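Local structure of Carboxylesterase/phospholipase family protein (Francisella tularensis subsp. tularensis, 4F21) at residues N26-P32 with I67-H73; D49-F53 with G138-G142. The protein probably hydrolyses carboxylic esters as a serine hydrolase of the carboxylesterase/phospholipase family, with the alpha/beta-hydrolase fold. One frame throughout, in Å; residues are numbered along the deposited sequence.

Contact 1: N26-P32 with I67-H73; sequences NYELMEP and IRFIFPH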
loop_
_atom_site.group_PDB
_atom_site.type_symbol
_atom_site.label_atom_id
_atom_site.label_comp_id
_atom_site.label_asym_id
_atom_site.label_seq_id
_atom_site.Cartn_x
_atom_site.Cartn_y
_atom_site.Cartn_z
ATOM N N ASN A 26 10.207 6.771 -13.516
ATOM C CA ASN A 26 10.238 8.129 -12.993
ATOM C C ASN A 26 9.590 8.182 -11.618
ATOM O O ASN A 26 8.752 7.340 -11.291
ATOM C CB ASN A 26 9.517 9.091 -13.936
ATOM C CG ASN A 26 10.192 9.200 -15.281
ATOM O OD1 ASN A 26 11.363 8.856 -15.428
ATOM N ND2 ASN A 26 9.457 9.685 -16.274
ATOM N N TYR A 27 9.976 9.172 -10.819
ATOM C CA TYR A 27 9.394 9.348 -9.493
ATOM C C TYR A 27 9.652 10.727 -8.892
ATOM O O TYR A 27 10.722 11.309 -9.071
ATOM C CB TYR A 27 9.879 8.254 -8.535
ATOM C CG TYR A 27 11.370 8.025 -8.535
ATOM C CD1 TYR A 27 11.957 7.137 -9.428
ATOM C CD2 TYR A 27 12.190 8.681 -7.628
ATOM C CE1 TYR A 27 13.323 6.920 -9.426
ATOM C CE2 TYR A 27 13.555 8.472 -7.616
ATOM C CZ TYR A 27 14.116 7.591 -8.517
ATOM O OH TYR A 27 15.475 7.379 -8.503
ATOM N N GLU A 28 8.655 11.244 -8.181
ATOM C CA GLU A 28 8.810 12.484 -7.433
ATOM C C GLU A 28 9.512 12.195 -6.118
ATOM O O GLU A 28 9.152 11.264 -5.398
ATOM C CB GLU A 28 7.451 13.132 -7.165
ATOM C CG GLU A 28 6.742 13.654 -8.402
ATOM C CD GLU A 28 7.254 15.013 -8.850
ATOM O OE1 GLU A 28 8.476 15.258 -8.766
ATOM O OE2 GLU A 28 6.427 15.840 -9.284
ATOM N N LEU A 29 10.521 12.992 -5.800
ATOM C CA LEU A 29 11.293 12.748 -4.597
ATOM C C LEU A 29 11.308 13.974 -3.695
ATOM O O LEU A 29 11.715 15.060 -4.110
ATOM C CB LEU A 29 12.716 12.314 -4.960
ATOM C CG LEU A 29 13.475 11.514 -3.902
ATOM C CD1 LEU A 29 14.421 10.531 -4.566
ATOM C CD2 LEU A 29 14.238 12.443 -2.970
ATOM N N MET A 30 10.845 13.794 -2.463
ATOM C CA MET A 30 10.904 14.862 -1.473
ATOM C C MET A 30 12.006 14.589 -0.460
ATOM O O MET A 30 11.932 13.627 0.309
ATOM C CB MET A 30 9.563 15.030 -0.756
ATOM C CG MET A 30 8.487 15.708 -1.582
ATOM S SD MET A 30 7.034 16.107 -0.592
ATOM C CE MET A 30 5.959 16.826 -1.832
ATOM N N GLU A 31 13.029 15.436 -0.470
ATOM C CA GLU A 31 14.116 15.329 0.488
ATOM C C GLU A 31 13.759 16.131 1.733
ATOM O O GLU A 31 13.329 17.279 1.632
ATOM C CB GLU A 31 15.421 15.837 -0.124
ATOM C CG GLU A 31 16.666 15.193 0.458
ATOM C CD GLU A 31 16.706 13.696 0.219
ATOM O OE1 GLU A 31 16.792 12.934 1.206
ATOM O OE2 GLU A 31 16.652 13.282 -0.958
ATOM N N PRO A 32 13.928 15.524 2.917
ATOM C CA PRO A 32 13.498 16.155 4.167
ATOM C C PRO A 32 14.383 17.337 4.546
ATOM O O PRO A 32 15.499 17.460 4.037
ATOM C CB PRO A 32 13.646 15.026 5.187
ATOM C CG PRO A 32 14.728 14.172 4.635
ATOM C CD PRO A 32 14.551 14.208 3.149
ATOM N N ILE A 67 12.167 12.699 7.085
ATOM C CA ILE A 67 11.418 11.743 6.270
ATOM C C ILE A 67 11.504 12.029 4.768
ATOM O O ILE A 67 11.017 13.054 4.292
ATOM C CB ILE A 67 9.934 11.676 6.696
ATOM C CG1 ILE A 67 9.819 11.255 8.161
ATOM C CG2 ILE A 67 9.170 10.701 5.821
ATOM C CD1 ILE A 67 8.402 11.167 8.662
ATOM N N ARG A 68 12.132 11.112 4.033
ATOM C CA ARG A 68 12.187 11.182 2.577
ATOM C C ARG A 68 10.918 10.592 1.982
ATOM O O ARG A 68 10.460 9.540 2.414
ATOM C CB ARG A 68 13.390 10.406 2.046
ATOM C CG ARG A 68 13.448 10.329 0.523
ATOM C CD ARG A 68 14.546 9.395 0.040
ATOM N NE ARG A 68 15.882 9.930 0.282
ATOM C CZ ARG A 68 16.690 9.519 1.253
ATOM N NH1 ARG A 68 16.294 8.565 2.079
ATOM N NH2 ARG A 68 17.892 10.063 1.397
ATOM N N PHE A 69 10.352 11.261 0.985
ATOM C CA PHE A 69 9.150 10.744 0.335
ATOM C C PHE A 69 9.407 10.295 -1.102
ATOM O O PHE A 69 9.973 11.042 -1.909
ATOM C CB PHE A 69 8.015 11.769 0.387
ATOM C CG PHE A 69 7.254 11.770 1.687
ATOM C CD1 PHE A 69 7.589 12.646 2.704
ATOM C CD2 PHE A 69 6.199 10.894 1.887
ATOM C CE1 PHE A 69 6.885 12.649 3.895
ATOM C CE2 PHE A 69 5.495 10.893 3.076
ATOM C CZ PHE A 69 5.838 11.771 4.081
ATOM N N ILE A 70 8.980 9.070 -1.408
ATOM C CA ILE A 70 9.136 8.497 -2.743
ATOM C C ILE A 70 7.785 8.292 -3.427
ATOM O O ILE A 70 6.973 7.494 -2.970
ATOM C CB ILE A 70 9.858 7.140 -2.679
ATOM C CG1 ILE A 70 11.229 7.302 -2.029
ATOM C CG2 ILE A 70 10.001 6.539 -4.071
ATOM C CD1 ILE A 70 12.128 8.264 -2.764
ATOM N N PHE A 71 7.558 9.017 -4.522
ATOM C CA PHE A 71 6.328 8.901 -5.305
ATOM C C PHE A 71 6.601 8.372 -6.710
ATOM O O PHE A 71 6.722 9.158 -7.651
ATOM C CB PHE A 71 5.640 10.262 -5.433
ATOM C CG PHE A 71 4.931 10.712 -4.191
ATOM C CD1 PHE A 71 3.630 10.315 -3.939
ATOM C CD2 PHE A 71 5.559 11.551 -3.287
ATOM C CE1 PHE A 71 2.972 10.732 -2.801
ATOM C CE2 PHE A 71 4.907 11.972 -2.146
ATOM C CZ PHE A 71 3.611 11.561 -1.901
ATOM N N PRO A 72 6.691 7.041 -6.864
ATOM C CA PRO A 72 6.922 6.442 -8.185
ATOM C C PRO A 72 5.793 6.754 -9.161
ATOM O O PRO A 72 4.633 6.818 -8.750
ATOM C CB PRO A 72 6.959 4.941 -7.887
ATOM C CG PRO A 72 7.290 4.846 -6.438
ATOM C CD PRO A 72 6.630 6.025 -5.803
ATOM N N HIS A 73 6.129 6.952 -10.434
ATOM C CA HIS A 73 5.122 7.226 -11.455
ATOM C C HIS A 73 4.289 5.979 -11.733
ATOM O O HIS A 73 4.755 4.856 -11.540
ATOM C CB HIS A 73 5.766 7.746 -12.743
ATOM C CG HIS A 73 6.230 9.168 -12.656
ATOM N ND1 HIS A 73 6.744 9.716 -11.500
ATOM C CD2 HIS A 73 6.259 10.153 -13.584
ATOM C CE1 HIS A 73 7.069 10.978 -11.720
ATOM N NE2 HIS A 73 6.785 11.269 -12.976
#
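Y27 to M30 pair with F69 to P72 as two antiparallel strands, their short axes inclined at 170° and 4.4 Å apart at closest approach. E28 with F71 and M30 with F69 are the hydrogen-bonded pairs, each joined by two N-H...O bonds; F71 N lies 2.9 Å from E28 O. Beyond P72, which has no N-H to give, H73 N donates to N26 O and prolongs the pairing. There the CB of N26 sits over the centre of the H73 imidazole in a CH-pi contact, 3.4 Å from the ring centroid, although H73 is poorly ordered and the contact correspondingly less certain. L29 and I70, a non-hydrogen-bonded pair, lie side by side on one face and touch through CD1 of each at 3.7 Å. On the other face M30 CB meets F69 CB. At the far end E31 and R68 run alongside each other. With CG of R68 anti to its backbone N (chi1 175°) and the chain bent at chi3, NH2 reaches E31 OE1 in a salt bridge of 3.1 Å, the carboxylate and guanidinium planes 67° apart. L29 CD2 comes to the edge of the same guanidinium. Strand 38-44 takes the other backbone edge of R68 and I70. The chemistry implies attachment chiefly through the backbone: strand 27-30 closes this end of the sheet within the chain, its mostly exposed side chains adding modest apolar contact, and E31 just after it supplies the one ion pair.

Contact 2: D49-F53 with G138-G142; sequences DGHDF and GFSQG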
loop_
_atom_site.group_PDB
_atom_site.type_symbol
_atom_site.label_atom_id
_atom_site.label_comp_id
_atom_site.label_asym_id
_atom_site.label_seq_id
_atom_site.Cartn_x
_atom_site.Cartn_y
_atom_site.Cartn_z
ATOM N N ASP A 49 -8.140 5.949 -10.539
ATOM C CA ASP A 49 -7.742 5.930 -9.139
ATOM C C ASP A 49 -6.272 6.284 -8.957
ATOM O O ASP A 49 -5.709 6.084 -7.884
ATOM C CB ASP A 49 -8.025 4.565 -8.515
ATOM C CG ASP A 49 -7.288 3.434 -9.211
ATOM O OD1 ASP A 49 -7.412 2.283 -8.749
ATOM O OD2 ASP A 49 -6.599 3.686 -10.222
ATOM N N GLY A 50 -5.650 6.797 -10.013
ATOM C CA GLY A 50 -4.266 7.220 -9.941
ATOM C C GLY A 50 -4.151 8.654 -9.464
ATOM O O GLY A 50 -3.585 9.502 -10.153
ATOM N N HIS A 51 -4.692 8.922 -8.279
ATOM C CA HIS A 51 -4.714 10.275 -7.726
ATOM C C HIS A 51 -3.312 10.801 -7.416
ATOM O O HIS A 51 -2.403 10.035 -7.094
ATOM C CB HIS A 51 -5.592 10.330 -6.471
ATOM C CG HIS A 51 -5.632 11.678 -5.819
ATOM N ND1 HIS A 51 -6.478 12.684 -6.238
ATOM C CD2 HIS A 51 -4.925 12.189 -4.784
ATOM C CE1 HIS A 51 -6.293 13.753 -5.484
ATOM N NE2 HIS A 51 -5.356 13.480 -4.595
ATOM N N ASP A 52 -3.155 12.117 -7.521
ATOM C CA ASP A 52 -1.875 12.773 -7.288
ATOM C C ASP A 52 -1.691 13.126 -5.812
ATOM O O ASP A 52 -1.976 14.249 -5.397
ATOM C CB ASP A 52 -1.786 14.039 -8.142
ATOM C CG ASP A 52 -0.369 14.543 -8.291
ATOM O OD1 ASP A 52 0.509 14.089 -7.530
ATOM O OD2 ASP A 52 -0.132 15.396 -9.172
ATOM N N PHE A 53 -1.199 12.165 -5.034
ATOM C CA PHE A 53 -1.015 12.337 -3.593
ATOM C C PHE A 53 0.260 13.088 -3.225
ATOM O O PHE A 53 0.651 13.106 -2.060
ATOM C CB PHE A 53 -0.975 10.978 -2.899
ATOM C CG PHE A 53 -2.300 10.281 -2.844
ATOM C CD1 PHE A 53 -2.654 9.368 -3.821
ATOM C CD2 PHE A 53 -3.183 10.523 -1.802
ATOM C CE1 PHE A 53 -3.868 8.716 -3.765
ATOM C CE2 PHE A 53 -4.399 9.876 -1.739
ATOM C CZ PHE A 53 -4.743 8.971 -2.722
ATOM N N GLY A 138 -0.057 2.273 0.037
ATOM C CA GLY A 138 -0.704 2.144 -1.254
ATOM C C GLY A 138 -2.165 2.536 -1.228
ATOM O O GLY A 138 -2.839 2.362 -0.217
ATOM N N PHE A 139 -2.650 3.077 -2.342
ATOM C CA PHE A 139 -4.062 3.411 -2.484
ATOM C C PHE A 139 -4.671 2.705 -3.694
ATOM O O PHE A 139 -4.091 2.708 -4.783
ATOM C CB PHE A 139 -4.257 4.926 -2.604
ATOM C CG PHE A 139 -5.668 5.330 -2.949
ATOM C CD1 PHE A 139 -6.635 5.430 -1.963
ATOM C CD2 PHE A 139 -6.027 5.610 -4.257
ATOM C CE1 PHE A 139 -7.931 5.799 -2.278
ATOM C CE2 PHE A 139 -7.320 5.977 -4.578
ATOM C CZ PHE A 139 -8.270 6.074 -3.589
ATOM N N SER A 140 -5.838 2.102 -3.484
ATOM C CA SER A 140 -6.629 1.501 -4.557
ATOM C C SER A 140 -5.807 0.493 -5.348
ATOM O O SER A 140 -5.385 -0.534 -4.819
ATOM C CB SER A 140 -7.180 2.587 -5.489
ATOM O OG SER A 140 -7.952 2.034 -6.538
ATOM N N GLN A 141 -5.591 0.801 -6.621
ATOM C CA GLN A 141 -4.871 -0.081 -7.530
ATOM C C GLN A 141 -3.460 -0.344 -7.021
ATOM O O GLN A 141 -2.918 -1.433 -7.195
ATOM C CB GLN A 141 -4.809 0.558 -8.918
ATOM C CG GLN A 141 -4.532 -0.408 -10.049
ATOM C CD GLN A 141 -4.573 0.271 -11.404
ATOM O OE1 GLN A 141 -4.400 1.486 -11.508
ATOM N NE2 GLN A 141 -4.811 -0.511 -12.452
ATOM N N GLY A 142 -2.877 0.664 -6.381
ATOM C CA GLY A 142 -1.515 0.578 -5.898
ATOM C C GLY A 142 -1.366 -0.198 -4.608
ATOM O O GLY A 142 -0.328 -0.821 -4.372
#
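The ring of F139 receives CZ of F53 over one face, offset toward the rim, and D49 O at its edge, near the ring plane. CZ of F53 lies 3.8 Å from CG of F139, while the edge contact brings D49 O within 3.7 Å of CD2 of F139. The two ring planes make 58° and their centroids are 5.2 Å apart, an oblique aromatic pair. On F53 itself, H51 CD2 of the same loop lies over the centre of one face, 3.5 Å above the plane. The extended first torsion of F139 sets its ring beside D49 O and F53. Next to the rings the D49 carboxylate faces the turn that follows strand 134-139. The D49 side chain crosses that of Q141 at about a right angle, and Q141 N makes a weak bond of 3.2 Å to D49 OD1, whose modelled place is uncertain. Residues F139 to G142 form a type II' beta turn, supported by the 2.9 Å bond from G142 N to F139 O. S140 occupies its first inner corner with phi 55° and psi -116°, the strained backbone expected of a nucleophile elbow in alpha/beta hydrolases. S140 OG is hydrogen-bonded to H226 NE2, consistent with a Ser-His-Asp triad completed by D194. The ring of H226 also meets that of F139. Backbone bonding of G138 with M161, and of S140 just past the strand with L163, joins this segment to strand 159-163, W42 of strand 38-44 meets the F53 ring, and N82 of helix 82-88 touches both D49 and Q141.

Contacts 1 and 2 have centres about 15 Å apart and converge on the same sheet. Strand 38-44 lies between strands 67-72 and 134-139, and its W42 meets both F71 of contact 1 and F53 of contact 2. The contacts also touch directly where F71 CZ packs 3.3 Å from F53 O. Their segments alternate along the chain, since the 49-53 loop falls between the two strands of contact 1. Contact 1 forms an outer part of the sheet, its centre about 15 Å from that of the chain; contact 2 is buried, about 9 Å from that centre, and holds S140 of the probable triad.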